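Local coordinates for protein putative isomerase (Sinorhizobium meliloti, PDB 2PPG) that is of unknown specific function but belongs to the enolase superfamily, pairing an N-terminal capping domain with a TIM-barrel domain, at residues Ile10-Pro18 against Glu383-His391; Trp178-Phe186 against Met361-Val369. All coordinates share one frame; numbering follows the deposited sequence. Where two conformers were deposited one is given.

Interaction 1 (Ile10-Pro18 against Glu383-His391); sequences IESFTLTLP and EAQGLLKKH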
ATOM      1  N   ILE A  10      -4.551   8.773  50.628  1.00 36.37           N
ATOM      2  CA  ILE A  10      -4.044   7.752  49.726  1.00 32.42           C
ATOM      3  C   ILE A  10      -2.819   7.090  50.325  1.00 31.45           C
ATOM      4  O   ILE A  10      -1.822   7.745  50.542  1.00 34.18           O
ATOM      5  CB  ILE A  10      -3.700   8.358  48.350  1.00 32.02           C
ATOM      6  CG1 ILE A  10      -4.985   8.839  47.654  1.00 32.59           C
ATOM      7  CG2 ILE A  10      -2.973   7.349  47.480  1.00 31.52           C
ATOM      8  CD1 ILE A  10      -4.815   9.217  46.203  1.00 32.72           C
ATOM      9  N   GLU A  11      -2.902   5.790  50.599  1.00 33.28           N
ATOM     10  CA  GLU A  11      -1.764   5.039  51.127  1.00 33.17           C
ATOM     11  C   GLU A  11      -1.384   3.858  50.227  1.00 33.31           C
ATOM     12  O   GLU A  11      -2.265   3.213  49.647  1.00 32.60           O
ATOM     13  CB  GLU A  11      -2.072   4.539  52.534  1.00 34.53           C
ATOM     14  CG  GLU A  11      -2.333   5.639  53.543  1.00 41.56           C
ATOM     15  CD  GLU A  11      -3.098   5.144  54.765  1.00 45.73           C
ATOM     16  OE1 GLU A  11      -4.271   4.733  54.629  1.00 48.38           O
ATOM     17  OE2 GLU A  11      -2.527   5.177  55.871  1.00 49.57           O
ATOM     18  N   SER A  12      -0.076   3.581  50.143  1.00 30.41           N
ATOM     19  CA  SER A  12       0.494   2.496  49.326  1.00 31.50           C
ATOM     20  C   SER A  12       1.190   1.442  50.184  1.00 31.89           C
ATOM     21  O   SER A  12       1.824   1.776  51.188  1.00 29.24           O
ATOM     22  CB  SER A  12       1.534   3.051  48.354  1.00 32.85           C
ATOM     23  OG  SER A  12       0.996   4.099  47.570  1.00 39.03           O
ATOM     24  N   PHE A  13       1.102   0.180  49.759  1.00 32.13           N
ATOM     25  CA  PHE A  13       1.595  -0.952  50.554  1.00 31.49           C
ATOM     26  C   PHE A  13       2.137  -2.058  49.683  1.00 32.79           C
ATOM     27  O   PHE A  13       1.738  -2.212  48.525  1.00 34.85           O
ATOM     28  CB  PHE A  13       0.473  -1.610  51.365  1.00 30.97           C
ATOM     29  CG  PHE A  13      -0.404  -0.655  52.111  1.00 32.62           C
ATOM     30  CD1 PHE A  13      -0.144  -0.354  53.446  1.00 35.05           C
ATOM     31  CD2 PHE A  13      -1.515  -0.097  51.505  1.00 30.85           C
ATOM     32  CE1 PHE A  13      -0.967   0.515  54.153  1.00 33.50           C
ATOM     33  CE2 PHE A  13      -2.330   0.768  52.202  1.00 32.96           C
ATOM     34  CZ  PHE A  13      -2.056   1.071  53.532  1.00 31.68           C
ATOM     35  N   THR A  14       3.011  -2.872  50.263  1.00 29.59           N
ATOM     36  CA  THR A  14       3.378  -4.116  49.623  1.00 26.81           C
ATOM     37  C   THR A  14       2.795  -5.248  50.425  1.00 24.97           C
ATOM     38  O   THR A  14       2.641  -5.143  51.631  1.00 24.67           O
ATOM     39  CB  THR A  14       4.889  -4.305  49.550  1.00 30.08           C
ATOM     40  OG1 THR A  14       5.471  -3.930  50.803  1.00 35.98           O
ATOM     41  CG2 THR A  14       5.484  -3.461  48.433  1.00 28.30           C
ATOM     42  N   LEU A  15       2.449  -6.322  49.739  1.00 26.18           N
ATOM     43  CA  LEU A  15       2.091  -7.550  50.389  1.00 30.28           C
ATOM     44  C   LEU A  15       3.019  -8.594  49.832  1.00 34.09           C
ATOM     45  O   LEU A  15       3.056  -8.795  48.611  1.00 33.33           O
ATOM     46  CB  LEU A  15       0.646  -7.914  50.074  1.00 32.99           C
ATOM     47  CG  LEU A  15       0.072  -9.201  50.671  1.00 30.36           C
ATOM     48  CD1 LEU A  15       0.243  -9.204  52.168  1.00 29.91           C
ATOM     49  CD2 LEU A  15      -1.407  -9.329  50.309  1.00 29.55           C
ATOM     50  N   THR A  16       3.774  -9.246  50.718  1.00 38.26           N
ATOM     51  CA  THR A  16       4.781 -10.232  50.320  1.00 40.77           C
ATOM     52  C   THR A  16       4.482 -11.622  50.877  1.00 44.78           C
ATOM     53  O   THR A  16       4.617 -11.843  52.073  1.00 47.55           O
ATOM     54  CB  THR A  16       6.178  -9.811  50.820  1.00 40.78           C
ATOM     55  OG1 THR A  16       6.501  -8.510  50.316  1.00 42.03           O
ATOM     56  CG2 THR A  16       7.247 -10.811  50.375  1.00 40.76           C
ATOM     57  N   LEU A  17       4.088 -12.562  50.028  1.00 45.41           N
ATOM     58  CA  LEU A  17       3.864 -13.924  50.508  1.00 48.86           C
ATOM     59  C   LEU A  17       4.928 -14.880  50.013  1.00 50.77           C
ATOM     60  O   LEU A  17       5.258 -14.861  48.827  1.00 53.19           O
ATOM     61  CB  LEU A  17       2.489 -14.454  50.097  1.00 51.28           C
ATOM     62  CG  LEU A  17       1.265 -13.956  50.869  1.00 53.73           C
ATOM     63  CD1 LEU A  17       1.628 -13.507  52.298  1.00 53.66           C
ATOM     64  CD2 LEU A  17       0.591 -12.836  50.100  1.00 55.46           C
ATOM     65  N   PRO A  18       5.441 -15.747  50.911  1.00 51.15           N
ATOM     66  CA  PRO A  18       6.452 -16.724  50.517  1.00 52.67           C
ATOM     67  C   PRO A  18       5.850 -17.858  49.685  1.00 54.85           C
ATOM     68  O   PRO A  18       4.674 -18.190  49.847  1.00 51.20           O
ATOM     69  CB  PRO A  18       6.983 -17.248  51.856  1.00 51.04           C
ATOM     70  CG  PRO A  18       5.863 -17.065  52.805  1.00 51.75           C
ATOM     71  CD  PRO A  18       5.081 -15.863  52.337  1.00 51.40           C
ATOM     72  N   GLU A 383      -6.974 -10.131  58.087  0.50 39.70           N
ATOM     73  CA  GLU A 383      -5.695 -10.821  58.188  0.50 40.65           C
ATOM     74  C   GLU A 383      -4.689 -10.374  57.116  0.50 42.64           C
ATOM     75  O   GLU A 383      -3.498 -10.226  57.398  0.50 43.96           O
ATOM     76  CB  GLU A 383      -5.882 -12.349  58.188  0.50 39.55           C
ATOM     77  CG  GLU A 383      -6.644 -12.933  56.997  0.50 38.89           C
ATOM     78  CD  GLU A 383      -8.140 -13.120  57.252  0.50 38.55           C
ATOM     79  OE1 GLU A 383      -8.684 -14.143  56.782  0.50 36.93           O
ATOM     80  OE2 GLU A 383      -8.771 -12.253  57.904  0.50 35.55           O
ATOM     81  N   ALA A 384      -5.165 -10.152  55.894  1.00 41.88           N
ATOM     82  CA  ALA A 384      -4.320  -9.627  54.830  1.00 40.39           C
ATOM     83  C   ALA A 384      -3.889  -8.197  55.125  1.00 39.54           C
ATOM     84  O   ALA A 384      -2.749  -7.838  54.869  1.00 40.89           O
ATOM     85  CB  ALA A 384      -5.008  -9.726  53.486  1.00 41.49           C
ATOM     86  N   GLN A 385      -4.782  -7.391  55.699  1.00 38.76           N
ATOM     87  CA  GLN A 385      -4.415  -6.023  56.095  1.00 38.49           C
ATOM     88  C   GLN A 385      -3.370  -5.959  57.206  1.00 38.97           C
ATOM     89  O   GLN A 385      -2.651  -4.977  57.324  1.00 39.46           O
ATOM     90  CB  GLN A 385      -5.642  -5.198  56.464  1.00 37.36           C
ATOM     91  CG  GLN A 385      -6.487  -4.891  55.266  1.00 40.30           C
ATOM     92  CD  GLN A 385      -7.882  -4.445  55.618  1.00 41.81           C
ATOM     93  OE1 GLN A 385      -8.078  -3.606  56.492  1.00 44.38           O
ATOM     94  NE2 GLN A 385      -8.865  -4.995  54.921  1.00 40.46           N
ATOM     95  N   GLY A 386      -3.276  -7.014  58.008  1.00 42.29           N
ATOM     96  CA  GLY A 386      -2.262  -7.087  59.058  1.00 39.94           C
ATOM     97  C   GLY A 386      -0.875  -7.345  58.503  1.00 38.31           C
ATOM     98  O   GLY A 386       0.112  -6.993  59.135  1.00 39.17           O
ATOM     99  N   LEU A 387      -0.807  -7.953  57.318  1.00 37.84           N
ATOM    100  CA  LEU A 387       0.467  -8.298  56.671  1.00 36.48           C
ATOM    101  C   LEU A 387       0.986  -7.177  55.752  1.00 37.10           C
ATOM    102  O   LEU A 387       2.125  -7.212  55.272  1.00 36.13           O
ATOM    103  CB  LEU A 387       0.334  -9.608  55.882  1.00 33.16           C
ATOM    104  CG  LEU A 387      -0.118 -10.895  56.609  1.00 34.83           C
ATOM    105  CD1 LEU A 387      -0.557 -11.975  55.620  1.00 31.40           C
ATOM    106  CD2 LEU A 387       0.959 -11.457  57.543  1.00 30.73           C
ATOM    107  N   LEU A 388       0.141  -6.183  55.515  1.00 36.20           N
ATOM    108  CA  LEU A 388       0.485  -5.073  54.638  1.00 35.22           C
ATOM    109  C   LEU A 388       1.625  -4.241  55.196  1.00 34.94           C
ATOM    110  O   LEU A 388       1.581  -3.826  56.345  1.00 38.99           O
ATOM    111  CB  LEU A 388      -0.743  -4.190  54.415  1.00 36.39           C
ATOM    112  CG  LEU A 388      -1.518  -4.319  53.093  1.00 37.00           C
ATOM    113  CD1 LEU A 388      -1.195  -5.590  52.284  1.00 35.21           C
ATOM    114  CD2 LEU A 388      -2.999  -4.185  53.344  1.00 33.66           C
ATOM    115  N   LYS A 389       2.650  -4.005  54.387  1.00 32.97           N
ATOM    116  CA  LYS A 389       3.743  -3.150  54.812  1.00 35.08           C
ATOM    117  C   LYS A 389       3.632  -1.825  54.075  1.00 34.41           C
ATOM    118  O   LYS A 389       3.779  -1.763  52.857  1.00 35.34           O
ATOM    119  CB  LYS A 389       5.114  -3.803  54.562  1.00 40.01           C
ATOM    120  CG  LYS A 389       5.296  -5.218  55.131  1.00 42.35           C
ATOM    121  CD  LYS A 389       5.673  -5.227  56.621  1.00 45.65           C
ATOM    122  CE  LYS A 389       5.982  -6.655  57.120  1.00 44.93           C
ATOM    123  NZ  LYS A 389       4.756  -7.398  57.567  1.00 44.89           N
ATOM    124  N   LYS A 390       3.354  -0.773  54.825  1.00 34.18           N
ATOM    125  CA  LYS A 390       3.227   0.554  54.274  1.00 36.66           C
ATOM    126  C   LYS A 390       4.557   1.090  53.752  1.00 39.30           C
ATOM    127  O   LYS A 390       5.619   0.822  54.309  1.00 39.40           O
ATOM    128  CB  LYS A 390       2.645   1.501  55.327  1.00 37.52           C
ATOM    129  CG  LYS A 390       2.807   2.975  55.007  1.00 42.42           C
ATOM    130  CD  LYS A 390       1.658   3.820  55.547  1.00 44.96           C
ATOM    131  CE  LYS A 390       1.816   5.284  55.125  1.00 47.23           C
ATOM    132  NZ  LYS A 390       0.871   6.163  55.871  1.00 50.93           N
ATOM    133  N   HIS A 391       4.483   1.829  52.656  1.00 41.69           N
ATOM    134  CA  HIS A 391       5.598   2.630  52.197  1.00 44.64           C
ATOM    135  C   HIS A 391       5.655   3.938  52.993  1.00 44.96           C
ATOM    136  O   HIS A 391       6.562   4.143  53.795  1.00 44.47           O
ATOM    137  CB  HIS A 391       5.412   2.938  50.720  1.00 42.37           C
ATOM    138  CG  HIS A 391       6.553   3.677  50.108  1.00 41.42           C
ATOM    139  ND1 HIS A 391       6.411   4.926  49.540  1.00 41.56           N
ATOM    140  CD2 HIS A 391       7.858   3.341  49.963  1.00 40.79           C
ATOM    141  CE1 HIS A 391       7.578   5.325  49.068  1.00 43.43           C
ATOM    142  NE2 HIS A 391       8.474   4.384  49.313  1.00 41.35           N
TER
HETATM  143  O   HOH W   1       3.991  -7.912  53.199  1.00 34.79           O

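Interaction 2 (Trp178-Phe186 against Met361-Val369); sequences WQAKGFSSF and MDCLNGEYV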
ATOM      1  N   TRP A 178      -7.558 -31.031  36.897  1.00 38.84           N
ATOM      2  CA  TRP A 178      -8.378 -29.836  36.741  1.00 37.12           C
ATOM      3  C   TRP A 178      -9.482 -30.045  35.722  1.00 37.34           C
ATOM      4  O   TRP A 178     -10.515 -29.382  35.778  1.00 38.67           O
ATOM      5  CB  TRP A 178      -7.512 -28.645  36.361  1.00 33.84           C
ATOM      6  CG  TRP A 178      -6.792 -28.119  37.531  1.00 31.73           C
ATOM      7  CD1 TRP A 178      -5.480 -28.305  37.837  1.00 33.79           C
ATOM      8  CD2 TRP A 178      -7.347 -27.340  38.594  1.00 28.43           C
ATOM      9  NE1 TRP A 178      -5.177 -27.677  39.024  1.00 30.88           N
ATOM     10  CE2 TRP A 178      -6.310 -27.077  39.505  1.00 29.21           C
ATOM     11  CE3 TRP A 178      -8.624 -26.846  38.864  1.00 29.41           C
ATOM     12  CZ2 TRP A 178      -6.506 -26.338  40.669  1.00 33.46           C
ATOM     13  CZ3 TRP A 178      -8.819 -26.103  40.017  1.00 32.66           C
ATOM     14  CH2 TRP A 178      -7.766 -25.854  40.905  1.00 34.11           C
ATOM     15  N   GLN A 179      -9.274 -30.982  34.804  1.00 37.04           N
ATOM     16  CA  GLN A 179     -10.320 -31.330  33.854  1.00 39.39           C
ATOM     17  C   GLN A 179     -11.493 -31.947  34.610  1.00 41.99           C
ATOM     18  O   GLN A 179     -12.651 -31.608  34.364  1.00 44.23           O
ATOM     19  CB  GLN A 179      -9.793 -32.286  32.774  1.00 38.70           C
ATOM     20  CG  GLN A 179     -10.829 -32.686  31.722  1.00 36.78           C
ATOM     21  CD  GLN A 179     -10.260 -33.607  30.649  1.00 39.73           C
ATOM     22  OE1 GLN A 179      -9.485 -34.515  30.940  1.00 40.56           O
ATOM     23  NE2 GLN A 179     -10.649 -33.377  29.403  1.00 41.46           N
ATOM     24  N   ALA A 180     -11.182 -32.845  35.540  1.00 41.32           N
ATOM     25  CA  ALA A 180     -12.202 -33.507  36.345  1.00 45.30           C
ATOM     26  C   ALA A 180     -12.940 -32.510  37.249  1.00 48.49           C
ATOM     27  O   ALA A 180     -14.101 -32.726  37.611  1.00 49.38           O
ATOM     28  CB  ALA A 180     -11.581 -34.629  37.171  1.00 44.78           C
ATOM     29  N   LYS A 181     -12.264 -31.417  37.602  1.00 45.61           N
ATOM     30  CA  LYS A 181     -12.886 -30.354  38.381  1.00 44.45           C
ATOM     31  C   LYS A 181     -13.769 -29.406  37.550  1.00 43.33           C
ATOM     32  O   LYS A 181     -14.322 -28.446  38.084  1.00 45.94           O
ATOM     33  CB  LYS A 181     -11.832 -29.568  39.159  1.00 44.06           C
ATOM     34  CG  LYS A 181     -11.391 -30.231  40.450  1.00 45.34           C
ATOM     35  CD  LYS A 181     -10.008 -29.748  40.856  1.00 47.46           C
ATOM     36  CE  LYS A 181      -9.658 -30.173  42.264  1.00 51.44           C
ATOM     37  NZ  LYS A 181      -8.281 -29.736  42.618  1.00 54.24           N
ATOM     38  N   GLY A 182     -13.906 -29.677  36.254  1.00 41.03           N
ATOM     39  CA  GLY A 182     -14.842 -28.933  35.405  1.00 38.64           C
ATOM     40  C   GLY A 182     -14.249 -27.912  34.441  1.00 38.09           C
ATOM     41  O   GLY A 182     -14.975 -27.088  33.879  1.00 38.36           O
ATOM     42  N   PHE A 183     -12.935 -27.956  34.245  1.00 36.51           N
ATOM     43  CA  PHE A 183     -12.284 -27.043  33.315  1.00 37.94           C
ATOM     44  C   PHE A 183     -12.015 -27.738  31.988  1.00 39.78           C
ATOM     45  O   PHE A 183     -11.668 -28.921  31.964  1.00 44.55           O
ATOM     46  CB  PHE A 183     -10.990 -26.510  33.918  1.00 38.66           C
ATOM     47  CG  PHE A 183     -11.199 -25.633  35.120  1.00 40.73           C
ATOM     48  CD1 PHE A 183     -11.085 -24.254  35.016  1.00 41.12           C
ATOM     49  CD2 PHE A 183     -11.508 -26.182  36.357  1.00 41.30           C
ATOM     50  CE1 PHE A 183     -11.278 -23.429  36.125  1.00 40.28           C
ATOM     51  CE2 PHE A 183     -11.697 -25.366  37.472  1.00 44.10           C
ATOM     52  CZ  PHE A 183     -11.587 -23.982  37.351  1.00 40.58           C
ATOM     53  N   SER A 184     -12.175 -27.016  30.882  1.00 36.79           N
ATOM     54  CA  SER A 184     -11.950 -27.614  29.561  1.00 35.71           C
ATOM     55  C   SER A 184     -11.129 -26.733  28.613  1.00 34.64           C
ATOM     56  O   SER A 184     -11.209 -26.877  27.392  1.00 32.03           O
ATOM     57  CB  SER A 184     -13.283 -27.974  28.927  1.00 37.06           C
ATOM     58  OG  SER A 184     -14.193 -26.900  29.107  1.00 44.67           O
ATOM     59  N   SER A 185     -10.347 -25.819  29.185  1.00 33.90           N
ATOM     60  CA  SER A 185      -9.441 -24.967  28.413  1.00 32.15           C
ATOM     61  C   SER A 185      -8.132 -24.889  29.172  1.00 32.62           C
ATOM     62  O   SER A 185      -8.128 -24.813  30.405  1.00 33.07           O
ATOM     63  CB  SER A 185     -10.019 -23.569  28.218  1.00 30.80           C
ATOM     64  OG  SER A 185     -11.115 -23.584  27.334  1.00 32.83           O
ATOM     65  N   PHE A 186      -7.023 -24.929  28.442  1.00 28.36           N
ATOM     66  CA  PHE A 186      -5.709 -25.066  29.063  1.00 26.82           C
ATOM     67  C   PHE A 186      -4.671 -24.237  28.335  1.00 26.71           C
ATOM     68  O   PHE A 186      -4.791 -23.999  27.134  1.00 27.62           O
ATOM     69  CB  PHE A 186      -5.304 -26.556  29.102  1.00 28.17           C
ATOM     70  CG  PHE A 186      -6.287 -27.411  29.857  1.00 28.73           C
ATOM     71  CD1 PHE A 186      -6.115 -27.656  31.212  1.00 31.84           C
ATOM     72  CD2 PHE A 186      -7.426 -27.901  29.231  1.00 27.96           C
ATOM     73  CE1 PHE A 186      -7.062 -28.393  31.920  1.00 32.49           C
ATOM     74  CE2 PHE A 186      -8.367 -28.631  29.928  1.00 26.89           C
ATOM     75  CZ  PHE A 186      -8.190 -28.874  31.275  1.00 26.98           C
HETATM   76  N   MSE A 361     -16.244 -13.385  45.048  1.00 32.32           N
HETATM   77  CA  MSE A 361     -15.514 -13.832  43.883  1.00 38.16           C
HETATM   78  C   MSE A 361     -15.153 -15.301  44.080  1.00 37.24           C
HETATM   79  O   MSE A 361     -14.773 -15.715  45.173  1.00 39.38           O
HETATM   80  CB  MSE A 361     -14.249 -13.008  43.691  1.00 40.33           C
HETATM   81  CG  MSE A 361     -13.360 -13.512  42.570  1.00 43.71           C
HETATM   82 SE   MSE A 361     -11.868 -12.318  42.142  1.00 48.96          SE
HETATM   83  CE  MSE A 361     -10.786 -12.561  43.745  1.00 46.81           C
ATOM     84  N   ASP A 362     -15.301 -16.094  43.028  1.00 35.83           N
ATOM     85  CA  ASP A 362     -14.914 -17.489  43.078  1.00 35.72           C
ATOM     86  C   ASP A 362     -14.496 -17.901  41.683  1.00 37.31           C
ATOM     87  O   ASP A 362     -14.763 -17.199  40.702  1.00 39.59           O
ATOM     88  CB  ASP A 362     -16.087 -18.358  43.554  1.00 35.12           C
ATOM     89  CG  ASP A 362     -15.637 -19.710  44.137  1.00 36.95           C
ATOM     90  OD1 ASP A 362     -14.492 -20.134  43.902  1.00 36.33           O
ATOM     91  OD2 ASP A 362     -16.441 -20.361  44.828  1.00 37.24           O
ATOM     92  N   CYS A 363     -13.816 -19.029  41.594  1.00 37.32           N
ATOM     93  CA  CYS A 363     -13.632 -19.677  40.317  1.00 38.02           C
ATOM     94  C   CYS A 363     -13.772 -21.174  40.517  1.00 36.10           C
ATOM     95  O   CYS A 363     -12.962 -21.784  41.209  1.00 33.80           O
ATOM     96  CB  CYS A 363     -12.275 -19.335  39.729  1.00 38.20           C
ATOM     97  SG  CYS A 363     -12.064 -20.048  38.110  1.00 37.64           S
ATOM     98  N   LEU A 364     -14.811 -21.757  39.927  1.00 33.48           N
ATOM     99  CA  LEU A 364     -15.097 -23.168  40.110  1.00 33.52           C
ATOM    100  C   LEU A 364     -15.811 -23.737  38.877  1.00 35.31           C
ATOM    101  O   LEU A 364     -16.508 -23.015  38.167  1.00 34.35           O
ATOM    102  CB  LEU A 364     -15.943 -23.357  41.380  1.00 36.90           C
ATOM    103  CG  LEU A 364     -17.470 -23.189  41.248  1.00 40.68           C
ATOM    104  CD1 LEU A 364     -18.226 -23.605  42.527  1.00 39.19           C
ATOM    105  CD2 LEU A 364     -17.887 -21.791  40.788  1.00 36.24           C
ATOM    106  N   ASN A 365     -15.636 -25.030  38.620  1.00 38.82           N
ATOM    107  CA  ASN A 365     -16.248 -25.683  37.443  1.00 41.15           C
ATOM    108  C   ASN A 365     -16.025 -24.944  36.113  1.00 40.14           C
ATOM    109  O   ASN A 365     -16.956 -24.785  35.315  1.00 36.29           O
ATOM    110  CB  ASN A 365     -17.750 -25.943  37.656  1.00 41.72           C
ATOM    111  CG  ASN A 365     -18.025 -27.010  38.707  1.00 46.07           C
ATOM    112  OD1 ASN A 365     -17.706 -28.190  38.518  1.00 49.20           O
ATOM    113  ND2 ASN A 365     -18.628 -26.600  39.822  1.00 46.79           N
ATOM    114  N   GLY A 366     -14.790 -24.506  35.880  1.00 37.78           N
ATOM    115  CA  GLY A 366     -14.436 -23.834  34.639  1.00 38.00           C
ATOM    116  C   GLY A 366     -15.094 -22.482  34.455  1.00 39.99           C
ATOM    117  O   GLY A 366     -15.355 -22.068  33.327  1.00 43.90           O
ATOM    118  N   GLU A 367     -15.360 -21.788  35.562  1.00 37.88           N
ATOM    119  CA  GLU A 367     -16.019 -20.495  35.519  1.00 35.83           C
ATOM    120  C   GLU A 367     -15.638 -19.574  36.680  1.00 36.44           C
ATOM    121  O   GLU A 367     -15.723 -19.947  37.852  1.00 35.53           O
ATOM    122  CB  GLU A 367     -17.523 -20.686  35.574  1.00 39.36           C
ATOM    123  CG  GLU A 367     -18.208 -20.898  34.268  1.00 42.56           C
ATOM    124  CD  GLU A 367     -19.711 -20.905  34.432  1.00 46.94           C
ATOM    125  OE1 GLU A 367     -20.197 -21.159  35.564  1.00 43.56           O
ATOM    126  OE2 GLU A 367     -20.408 -20.645  33.427  1.00 51.71           O
ATOM    127  N   TYR A 368     -15.251 -18.351  36.345  1.00 35.40           N
ATOM    128  CA  TYR A 368     -15.147 -17.289  37.328  1.00 30.81           C
ATOM    129  C   TYR A 368     -16.549 -16.822  37.736  1.00 30.44           C
ATOM    130  O   TYR A 368     -17.391 -16.502  36.891  1.00 30.47           O
ATOM    131  CB  TYR A 368     -14.400 -16.111  36.730  1.00 31.31           C
ATOM    132  CG  TYR A 368     -12.898 -16.177  36.807  1.00 33.23           C
ATOM    133  CD1 TYR A 368     -12.228 -15.874  37.996  1.00 33.66           C
ATOM    134  CD2 TYR A 368     -12.140 -16.498  35.689  1.00 31.64           C
ATOM    135  CE1 TYR A 368     -10.845 -15.915  38.070  1.00 30.20           C
ATOM    136  CE2 TYR A 368     -10.751 -16.533  35.751  1.00 31.10           C
ATOM    137  CZ  TYR A 368     -10.111 -16.230  36.944  1.00 30.67           C
ATOM    138  OH  TYR A 368      -8.733 -16.257  37.016  1.00 31.86           O
ATOM    139  N   VAL A 369     -16.822 -16.798  39.031  1.00 26.98           N
ATOM    140  CA  VAL A 369     -18.052 -16.192  39.482  1.00 25.83           C
ATOM    141  C   VAL A 369     -17.737 -14.711  39.702  1.00 28.21           C
ATOM    142  O   VAL A 369     -16.823 -14.370  40.452  1.00 24.20           O
ATOM    143  CB  VAL A 369     -18.564 -16.863  40.762  1.00 29.01           C
ATOM    144  CG1 VAL A 369     -19.752 -16.093  41.338  1.00 26.57           C
ATOM    145  CG2 VAL A 369     -18.919 -18.351  40.498  1.00 23.46           C
TER
HETATM  146  O   HOH W   2     -13.936 -26.700  40.359  1.00 27.96           O

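Interaction 1 (Ile10-Pro18 against Glu383-His391)
Phe13 and Lys390 face each other as a non-hydrogen-bonded antiparallel pair, next to the hydrogen-bonded pair Thr14-Lys389, and illustrate how a chain end can be sewn onto a sheet. Phe13 CB lies 3.8 Å from Leu388 CG, and the ring carbon CG faces Leu388 too. Phe13 CD1 reaches Lys390 CA at 3.6 Å, and Phe13 CE1 ends beside Lys390 CB. The ring is met obliquely by both neighbours. With CG anti to the carbonyl carbon (chi1 -47°), the ring swings along the strand 389-390 backbone. On the same side of the strand Leu15 continues the apolar seam: its CB meets Leu388 CD1 at 3.7 Å, while its CD1 rests against Leu387 CB. Backbone bonds fix the register. The N-H of each of Thr14 and Lys389 bonds to the carbonyl of the other, and His391 N gives a nearly straight bond (175°) to Ser12 O at 3.0 Å. The Asp85 carboxylate of helix 77-92 is hydrogen-bonded to Ser12 OG (through OD1) and His391 ND1 (through OD2), tying the strand and the chain end to that helix. Lys390 NZ reaches Glu11 OE2 at 3.5 Å in a long salt bridge, and a water joins Thr16 N to Leu387 O. The chemistry implies that paired backbone groups align this edge strand, apolar side chains pack on the face that carries Phe13 and Leu15, and the salt bridge probably adds little.

Interaction 2 (Trp178-Phe186 against Met361-Val369)
Gly366 sits against the face of Phe183, an aromatic-backbone encounter in which a glycine lets a ring come right up to a turn. The CH-pi contact comes first: Gly366 CA lies 3.6 Å from the centroid of the Phe183 ring and 19° off its normal, with the peptide nitrogen of Gly366 also above the ring. Phe345 meets the same ring with nearly parallel planes. Sulfur contacts come next. Cys363 SG approaches the Phe183 ring at its edge, 4.0 Å from CE1, while also lying over the face of Tyr368; SG is anti to its own backbone N (chi1 -177°), which carries it between the two rings. Polar contacts are weaker: no direct hydrogen bond crosses. Asn365 CA offers a CA-H...O contact to Lys181 O at 3.4 Å, and a water gives to Lys181 O at 2.9 Å while accepting from Asn365 N at 3.0 Å. Gly182 lies 4.1 Å from Asn365 measured between CA atoms, so the two backbones pass closely where Gly182 has no CB. Two motifs thus abut. Gly182, at positive phi, closes helix 168-180 with a Schellman motif, and Asn365-Gly366, both at positive phi, form the type I' turn of the two-residue beta hairpin 362-369. The arrangement places that hairpin against the helix-to-strand loop leading into strand 185-189 of a TIM barrel, at the strand's N-terminal end.

Interactions 1 and 2 anchor two different parts of one enolase-superfamily chain: the first adds the C-terminal strand to the sheet of the capping domain, the second sets a hairpin at the N-terminal end of a barrel strand. Their centres are 29 Å apart and their nearest atoms about 12 Å, so they do not touch. In sequence, interaction 2 is nested inside the loop closed by interaction 1, and the chain passes from hairpin 361-369 to 383-391 within a short span. In relatives the active site lies at the C-terminal ends of the barrel strands, facing the capping domain; interaction 2, at the N-terminal end of strand 185-189, is therefore probably remote from it.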